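Local coordinates for beta-hexosaminidase (Neisseria gonorrhoeae, PDB 6JTJ), which hydrolyses terminal N-acetylglucosamine from N-acetyl-beta-hexosaminides and probably serves peptidoglycan recycling by releasing this sugar from cell-wall fragments, at residues T87-I92 against C157-S162; G128-K133 against E140-Q145; A151-A156 against M369-A374. One frame throughout, in Å; residues are numbered along the deposited sequence.

Contact 1 (T87-I92 against C157-S162); sequences TLTAEI and CGIDLS
T89 reaches from helix 82-94 to the turn after helix 136-155. Its hydroxyl OG1 gives a short hydrogen bond of 2.6 Å to C157 O. OG1 approaches this oxygen at a C=O...donor angle of 143°, tilted slightly from the carbonyl plane. The torsion chi1 of 56° puts OG1 between the backbone N and the carbonyl carbon. There it also lies in hydrogen-bonding range of K86 O in its own helix, so two carbonyl oxygens flank one buried hydroxyl.

The methyl CG2 of T89, anti to the carbonyl carbon, lies beside C157 O at 3.3 Å. It also meets I159 CD1 at 3.9 Å. The CB of I159 starts away from the helix, but its torsions fold CD1 back toward it. The two side chains cross at about a right angle and touch only through these methyls. I102 of strand 101-108 packs on both.

G158 sits between C157 and I159, with its CA 3.7 Å from T89 OG1. Its phi of 90° marks the Schellman motif that ends helix 136-155. From there the chain turns into strand 161-162, parallel to strand 101-108. This is a beta-alpha-beta crossover, with a neighbouring helix tied to its capping turn, as expected in the (beta/alpha) barrel of glycosyl hydrolase family 3.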
loop_
_atom_site.group_PDB
_atom_site.type_symbol
_atom_site.label_atom_id
_atom_site.label_comp_id
_atom_site.label_asym_id
_atom_site.label_seq_id
_atom_site.Cartn_x
_atom_site.Cartn_y
_atom_site.Cartn_z
ATOM N N THR C 87 -14.151 -26.568 -8.107
ATOM C CA THR C 87 -13.345 -27.752 -8.378
ATOM C C THR C 87 -12.028 -27.683 -7.610
ATOM O O THR C 87 -11.584 -28.667 -7.021
ATOM C CB THR C 87 -13.029 -27.861 -9.884
ATOM O OG1 THR C 87 -14.234 -27.679 -10.631
ATOM C CG2 THR C 87 -12.441 -29.202 -10.221
ATOM N N LEU C 88 -11.422 -26.501 -7.619
ATOM C CA LEU C 88 -10.188 -26.282 -6.896
ATOM C C LEU C 88 -10.359 -26.497 -5.391
ATOM O O LEU C 88 -9.563 -27.193 -4.777
ATOM C CB LEU C 88 -9.647 -24.873 -7.173
ATOM C CG LEU C 88 -8.403 -24.467 -6.401
ATOM C CD1 LEU C 88 -7.287 -25.468 -6.643
ATOM C CD2 LEU C 88 -7.972 -23.058 -6.796
ATOM N N THR C 89 -11.383 -25.901 -4.794
ATOM C CA THR C 89 -11.551 -26.017 -3.349
ATOM C C THR C 89 -11.889 -27.454 -2.977
ATOM O O THR C 89 -11.442 -27.951 -1.949
ATOM C CB THR C 89 -12.596 -25.035 -2.777
ATOM O OG1 THR C 89 -13.856 -25.208 -3.425
ATOM C CG2 THR C 89 -12.140 -23.586 -2.968
ATOM N N ALA C 90 -12.677 -28.118 -3.820
ATOM C CA ALA C 90 -13.066 -29.495 -3.555
ATOM C C ALA C 90 -11.839 -30.395 -3.543
ATOM O O ALA C 90 -11.657 -31.178 -2.613
ATOM C CB ALA C 90 -14.070 -29.976 -4.580
ATOM N N GLU C 91 -10.979 -30.261 -4.546
ATOM C CA GLU C 91 -9.789 -31.098 -4.604
ATOM C C GLU C 91 -8.800 -30.787 -3.475
ATOM O O GLU C 91 -8.109 -31.674 -3.012
ATOM C CB GLU C 91 -9.125 -31.053 -5.992
ATOM C CG GLU C 91 -8.398 -29.771 -6.349
ATOM C CD GLU C 91 -7.797 -29.805 -7.743
ATOM O OE1 GLU C 91 -7.586 -30.915 -8.245
ATOM O OE2 GLU C 91 -7.537 -28.740 -8.356
ATOM N N ILE C 92 -8.743 -29.538 -3.020
ATOM C CA ILE C 92 -7.948 -29.208 -1.836
ATOM C C ILE C 92 -8.497 -29.918 -0.600
ATOM O O ILE C 92 -7.737 -30.460 0.199
ATOM C CB ILE C 92 -7.912 -27.676 -1.581
ATOM C CG1 ILE C 92 -7.018 -27.000 -2.625
ATOM C CG2 ILE C 92 -7.405 -27.359 -0.178
ATOM C CD1 ILE C 92 -7.241 -25.509 -2.765
ATOM N N CYS C 157 -18.474 -21.433 -2.847
ATOM C CA CYS C 157 -17.373 -21.914 -3.627
ATOM C C CYS C 157 -16.428 -22.758 -2.813
ATOM O O CYS C 157 -15.400 -23.171 -3.317
ATOM C CB CYS C 157 -16.641 -20.742 -4.249
ATOM S SG CYS C 157 -17.680 -19.780 -5.385
ATOM N N GLY C 158 -16.766 -23.026 -1.555
ATOM C CA GLY C 158 -15.948 -23.888 -0.697
ATOM C C GLY C 158 -14.883 -23.168 0.113
ATOM O O GLY C 158 -13.964 -23.806 0.618
ATOM N N ILE C 159 -15.009 -21.848 0.237
ATOM C CA ILE C 159 -14.067 -21.029 0.988
ATOM C C ILE C 159 -14.522 -21.031 2.438
ATOM O O ILE C 159 -15.710 -20.995 2.705
ATOM C CB ILE C 159 -14.066 -19.572 0.488
ATOM C CG1 ILE C 159 -13.801 -19.495 -1.034
ATOM C CG2 ILE C 159 -13.079 -18.734 1.271
ATOM C CD1 ILE C 159 -12.445 -19.958 -1.483
ATOM N N ASP C 160 -13.592 -21.063 3.382
ATOM C CA ASP C 160 -13.985 -21.051 4.801
ATOM C C ASP C 160 -14.149 -19.651 5.385
ATOM O O ASP C 160 -15.069 -19.401 6.156
ATOM C CB ASP C 160 -12.978 -21.827 5.634
ATOM C CG ASP C 160 -13.026 -23.305 5.350
ATOM O OD1 ASP C 160 -14.036 -23.942 5.716
ATOM O OD2 ASP C 160 -12.054 -23.828 4.781
ATOM N N LEU C 161 -13.239 -18.754 5.012
ATOM C CA LEU C 161 -13.046 -17.497 5.717
ATOM C C LEU C 161 -12.523 -16.427 4.760
ATOM O O LEU C 161 -11.652 -16.708 3.926
ATOM C CB LEU C 161 -12.007 -17.747 6.797
ATOM C CG LEU C 161 -11.414 -16.594 7.595
ATOM C CD1 LEU C 161 -12.369 -16.168 8.687
ATOM C CD2 LEU C 161 -10.119 -17.030 8.217
ATOM N N SER C 162 -13.042 -15.213 4.894
ATOM C CA SER C 162 -12.399 -14.023 4.325
ATOM C C SER C 162 -11.630 -13.272 5.408
ATOM O O SER C 162 -12.091 -13.162 6.544
ATOM C CB SER C 162 -13.429 -13.085 3.715
ATOM O OG SER C 162 -12.806 -11.901 3.240
#

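Contact 2 (G128-K133 against E140-Q145); sequences GQIWDK and ETAAGQ
I130 and A142 join two consecutive helices of the family 3 N-terminal domain, 124-134 and 136-155, separated by a one-residue break. The CB of I130 points toward the second helix but is itself too far to touch it. From CB the branch divides. CG2 is anti to the backbone N and does not reach A142. CG1 lies beside the backbone N (chi1 -68°) and serves as a spacer. With chi2 at 170° the chain is extended, and it carries CD1 on to A142 CB at 4.0 Å. That single methyl-to-methyl touch is the whole apolar contact of the pair.

Helix 369-382 packs on both residues: L381 meets I130 and F377 meets A142. A139 also touches the isoleucine.

W131 and E140 meet more loosely, slightly nearer the break. The indole also packs on A188 and L192 of helix 186-202, and its ring meets that of H183. R191 of that helix forms a long, weak ion pair with E140 OE2. The same oxygen lies at the edge of the indole, near the ring plane, 4.5 Å from W131 CZ3.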
loop_
_atom_site.group_PDB
_atom_site.type_symbol
_atom_site.label_atom_id
_atom_site.label_comp_id
_atom_site.label_asym_id
_atom_site.label_seq_id
_atom_site.Cartn_x
_atom_site.Cartn_y
_atom_site.Cartn_z
ATOM N N GLY C 128 -18.895 3.726 6.480
ATOM C CA GLY C 128 -18.680 4.855 7.379
ATOM C C GLY C 128 -19.278 6.156 6.859
ATOM O O GLY C 128 -19.636 7.035 7.637
ATOM N N GLN C 129 -19.369 6.297 5.547
ATOM C CA GLN C 129 -20.022 7.466 4.967
ATOM C C GLN C 129 -21.536 7.402 5.185
ATOM O O GLN C 129 -22.167 8.432 5.417
ATOM C CB GLN C 129 -19.696 7.582 3.477
ATOM C CG GLN C 129 -18.263 7.982 3.244
ATOM C CD GLN C 129 -17.849 7.896 1.785
ATOM O OE1 GLN C 129 -18.353 7.078 1.009
ATOM N NE2 GLN C 129 -16.929 8.759 1.402
ATOM N N ILE C 130 -22.121 6.207 5.064
ATOM C CA ILE C 130 -23.529 6.005 5.388
ATOM C C ILE C 130 -23.761 6.332 6.866
ATOM O O ILE C 130 -24.747 6.961 7.216
ATOM C CB ILE C 130 -23.983 4.567 5.099
ATOM C CG1 ILE C 130 -23.976 4.307 3.606
ATOM C CG2 ILE C 130 -25.382 4.331 5.646
ATOM C CD1 ILE C 130 -24.183 2.861 3.209
ATOM N N TRP C 131 -22.825 5.953 7.728
ATOM C CA TRP C 131 -22.914 6.272 9.153
ATOM C C TRP C 131 -23.025 7.782 9.363
ATOM O O TRP C 131 -23.905 8.256 10.089
ATOM C CB TRP C 131 -21.688 5.715 9.889
ATOM C CG TRP C 131 -21.529 6.079 11.324
ATOM C CD1 TRP C 131 -21.121 7.259 11.824
ATOM C CD2 TRP C 131 -21.712 5.210 12.451
ATOM N NE1 TRP C 131 -21.061 7.207 13.197
ATOM C CE2 TRP C 131 -21.433 5.957 13.602
ATOM C CE3 TRP C 131 -22.113 3.880 12.592
ATOM C CZ2 TRP C 131 -21.506 5.423 14.878
ATOM C CZ3 TRP C 131 -22.200 3.347 13.879
ATOM C CH2 TRP C 131 -21.892 4.119 14.995
ATOM N N ASP C 132 -22.116 8.527 8.744
ATOM C CA ASP C 132 -22.102 9.976 8.875
ATOM C C ASP C 132 -23.370 10.632 8.312
ATOM O O ASP C 132 -23.864 11.580 8.883
ATOM C CB ASP C 132 -20.892 10.574 8.161
ATOM C CG ASP C 132 -19.591 10.294 8.876
ATOM O OD1 ASP C 132 -19.613 9.910 10.062
ATOM O OD2 ASP C 132 -18.539 10.460 8.243
ATOM N N LYS C 133 -23.873 10.114 7.202
ATOM C CA LYS C 133 -24.944 10.760 6.459
ATOM C C LYS C 133 -26.348 10.312 6.876
ATOM O O LYS C 133 -27.211 11.150 7.090
ATOM C CB LYS C 133 -24.767 10.491 4.969
ATOM C CG LYS C 133 -25.617 11.381 4.085
ATOM C CD LYS C 133 -25.805 10.778 2.708
ATOM C CE LYS C 133 -26.667 11.721 1.845
ATOM N NZ LYS C 133 -27.308 11.081 0.665
ATOM N N GLU C 140 -25.282 0.203 10.061
ATOM C CA GLU C 140 -25.172 -1.165 10.583
ATOM C C GLU C 140 -25.942 -2.130 9.720
ATOM O O GLU C 140 -25.468 -3.232 9.430
ATOM C CB GLU C 140 -25.634 -1.247 12.031
ATOM C CG GLU C 140 -24.701 -0.553 13.014
ATOM C CD GLU C 140 -25.097 -0.793 14.465
ATOM O OE1 GLU C 140 -26.094 -1.520 14.699
ATOM O OE2 GLU C 140 -24.401 -0.270 15.376
ATOM N N THR C 141 -27.135 -1.728 9.301
ATOM C CA THR C 141 -27.946 -2.571 8.445
ATOM C C THR C 141 -27.240 -2.844 7.133
ATOM O O THR C 141 -27.230 -3.973 6.619
ATOM C CB THR C 141 -29.301 -1.889 8.157
ATOM O OG1 THR C 141 -29.983 -1.663 9.399
ATOM C CG2 THR C 141 -30.179 -2.744 7.250
ATOM N N ALA C 142 -26.658 -1.796 6.572
ATOM C CA ALA C 142 -25.930 -1.942 5.318
ATOM C C ALA C 142 -24.710 -2.856 5.514
ATOM O O ALA C 142 -24.464 -3.737 4.696
ATOM C CB ALA C 142 -25.495 -0.577 4.813
ATOM N N ALA C 143 -23.976 -2.651 6.605
ATOM C CA ALA C 143 -22.812 -3.496 6.933
ATOM C C ALA C 143 -23.193 -4.967 7.035
ATOM O O ALA C 143 -22.499 -5.836 6.497
ATOM C CB ALA C 143 -22.143 -3.018 8.212
ATOM N N GLY C 144 -24.323 -5.255 7.668
ATOM C CA GLY C 144 -24.815 -6.639 7.802
ATOM C C GLY C 144 -25.085 -7.294 6.469
ATOM O O GLY C 144 -24.734 -8.466 6.234
ATOM N N GLN C 145 -25.669 -6.539 5.555
ATOM C CA GLN C 145 -25.930 -7.040 4.198
ATOM C C GLN C 145 -24.657 -7.255 3.401
ATOM O O GLN C 145 -24.519 -8.262 2.703
ATOM C CB GLN C 145 -26.834 -6.068 3.423
ATOM C CG GLN C 145 -28.271 -5.948 3.982
ATOM C CD GLN C 145 -28.999 -7.310 4.108
ATOM O OE1 GLN C 145 -29.188 -8.043 3.128
ATOM N NE2 GLN C 145 -29.313 -7.692 5.349
#

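Contact 3 (A151-A156 against M369-A374); sequences ATELSA and MGFQAA
E153 OE2 is gripped by two groups, the hydroxyl OG1 of T119 and the amide NE2 of Q375. OE1 is hydrogen-bonded too, so both oxygens of this buried carboxylate are satisfied. Such partners probably help it keep its negative charge. Q375 follows segment 369-374 directly in the chain, so the carboxylate also binds the second helix of the contact.

The aliphatic part of E153 does the touching. Its chain is extended beyond CG, and it is CG that meets F371 CZ, at 4.1 Å. It comes to the edge of the ring, near the ring plane. The carboxylate is turned 69° from the plane of the phenyl group.

The ring of F371 reaches across to helix 136-155. CG is anti to the backbone N, with chi1 at -176°, and this sends the ring out from helix 369-382 toward T152. The two side chains come from opposite directions. T152 CB is 3.4 Å from F371 CE1, and its approach to the ring is oblique. T152 OG1 lies 3.6 Å from the same F371 CE1. The methyl CG2 of T152 is 3.8 Å from F371 CZ.

Helix 136-155 leads into strand 161-162 of the barrel in the crossover from strand 101-108. T152 and E153 meet the C-terminal helix 369-382, which packs outside on the barrel helix.

The hydroxyl of T152 is used within its own helix. OG1 lies beside the backbone N, with chi1 at -56°, and bonds R148 O. M366 and R148 pack on F371, and V362 of helix 359-367 touches T152.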
loop_
_atom_site.group_PDB
_atom_site.type_symbol
_atom_site.label_atom_id
_atom_site.label_comp_id
_atom_site.label_asym_id
_atom_site.label_seq_id
_atom_site.Cartn_x
_atom_site.Cartn_y
_atom_site.Cartn_z
ATOM N N ALA C 151 -19.754 -13.157 2.420
ATOM C CA ALA C 151 -19.487 -14.485 2.952
ATOM C C ALA C 151 -20.237 -15.574 2.181
ATOM O O ALA C 151 -19.648 -16.593 1.822
ATOM C CB ALA C 151 -19.847 -14.542 4.439
ATOM N N THR C 152 -21.517 -15.347 1.905
ATOM C CA THR C 152 -22.340 -16.378 1.273
ATOM C C THR C 152 -21.797 -16.769 -0.100
ATOM O O THR C 152 -21.694 -17.944 -0.414
ATOM C CB THR C 152 -23.812 -15.953 1.156
ATOM O OG1 THR C 152 -24.330 -15.604 2.448
ATOM C CG2 THR C 152 -24.647 -17.103 0.588
ATOM N N GLU C 153 -21.422 -15.789 -0.910
ATOM C CA GLU C 153 -20.944 -16.088 -2.242
ATOM C C GLU C 153 -19.655 -16.880 -2.174
ATOM O O GLU C 153 -19.404 -17.740 -3.028
ATOM C CB GLU C 153 -20.770 -14.799 -3.059
ATOM C CG GLU C 153 -22.092 -14.113 -3.350
ATOM C CD GLU C 153 -21.974 -12.864 -4.216
ATOM O OE1 GLU C 153 -20.865 -12.444 -4.570
ATOM O OE2 GLU C 153 -23.016 -12.273 -4.536
ATOM N N LEU C 154 -18.814 -16.581 -1.180
ATOM C CA LEU C 154 -17.565 -17.318 -1.036
ATOM C C LEU C 154 -17.827 -18.709 -0.487
ATOM O O LEU C 154 -17.194 -19.672 -0.916
ATOM C CB LEU C 154 -16.587 -16.578 -0.125
ATOM C CG LEU C 154 -15.925 -15.327 -0.679
ATOM C CD1 LEU C 154 -15.226 -14.604 0.461
ATOM C CD2 LEU C 154 -14.940 -15.673 -1.782
ATOM N N SER C 155 -18.765 -18.807 0.446
ATOM C CA SER C 155 -19.116 -20.093 1.036
ATOM C C SER C 155 -19.608 -21.089 -0.024
ATOM O O SER C 155 -19.298 -22.269 0.039
ATOM C CB SER C 155 -20.176 -19.909 2.116
ATOM O OG SER C 155 -19.690 -19.130 3.184
ATOM N N ALA C 156 -20.328 -20.578 -1.022
ATOM C CA ALA C 156 -20.793 -21.397 -2.145
ATOM C C ALA C 156 -19.668 -22.018 -2.930
ATOM O O ALA C 156 -19.902 -22.994 -3.647
ATOM C CB ALA C 156 -21.649 -20.570 -3.078
ATOM N N MET C 369 -35.129 -15.082 -3.026
ATOM C CA MET C 369 -35.317 -13.685 -3.366
ATOM C C MET C 369 -34.649 -12.765 -2.357
ATOM O O MET C 369 -34.165 -11.704 -2.724
ATOM C CB MET C 369 -36.810 -13.347 -3.398
ATOM C CG MET C 369 -37.140 -11.905 -3.810
ATOM S SD MET C 369 -36.532 -11.476 -5.476
ATOM C CE MET C 369 -36.518 -9.680 -5.377
ATOM N N GLY C 370 -34.715 -13.139 -1.081
ATOM C CA GLY C 370 -34.110 -12.349 -0.002
ATOM C C GLY C 370 -32.627 -12.123 -0.215
ATOM O O GLY C 370 -32.128 -10.994 -0.103
ATOM N N PHE C 371 -31.928 -13.203 -0.549
ATOM C CA PHE C 371 -30.517 -13.098 -0.805
ATOM C C PHE C 371 -30.208 -12.347 -2.101
ATOM O O PHE C 371 -29.301 -11.510 -2.126
ATOM C CB PHE C 371 -29.866 -14.460 -0.882
ATOM C CG PHE C 371 -28.404 -14.359 -1.047
ATOM C CD1 PHE C 371 -27.587 -13.984 0.043
ATOM C CD2 PHE C 371 -27.841 -14.533 -2.289
ATOM C CE1 PHE C 371 -26.230 -13.859 -0.110
ATOM C CE2 PHE C 371 -26.499 -14.399 -2.439
ATOM C CZ PHE C 371 -25.689 -14.071 -1.361
ATOM N N GLN C 372 -30.982 -12.612 -3.155
ATOM C CA GLN C 372 -30.821 -11.885 -4.419
ATOM C C GLN C 372 -31.032 -10.379 -4.250
ATOM O O GLN C 372 -30.342 -9.578 -4.877
ATOM C CB GLN C 372 -31.730 -12.440 -5.512
ATOM C CG GLN C 372 -31.236 -13.756 -6.064
ATOM C CD GLN C 372 -32.197 -14.385 -7.086
ATOM O OE1 GLN C 372 -32.070 -14.198 -8.293
ATOM N NE2 GLN C 372 -33.171 -15.116 -6.586
ATOM N N ALA C 373 -31.952 -9.995 -3.374
ATOM C CA ALA C 373 -32.153 -8.574 -3.068
ATOM C C ALA C 373 -30.948 -7.989 -2.342
ATOM O O ALA C 373 -30.548 -6.835 -2.588
ATOM C CB ALA C 373 -33.402 -8.395 -2.233
ATOM N N ALA C 374 -30.393 -8.759 -1.399
ATOM C CA ALA C 374 -29.189 -8.315 -0.693
ATOM C C ALA C 374 -28.077 -8.066 -1.698
ATOM O O ALA C 374 -27.393 -7.039 -1.624
ATOM C CB ALA C 374 -28.773 -9.351 0.356
#

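All three contacts involve helix 136-155 or the turn that follows it. Contacts 1 and 3 are buried. Contact 2 is only partly buried and joins neighbours in sequence. Contacts 2 and 3 both lie peripherally, while the centre of contact 1 is nearer that of the chain, at about 15 Å. Contact 1 is polar at its heart, a side-chain hydroxyl on a carbonyl of the capping turn. Contacts 2 and 3 are mainly apolar, with a methyl pair in one and an aromatic ring in the other. Helix 369-382 runs along helix 136-155 and links contacts 2 and 3, where the Q145 side chain packs on A374. Contacts 1 and 3 meet through a probable hydrogen bond from I159 N to L154 O.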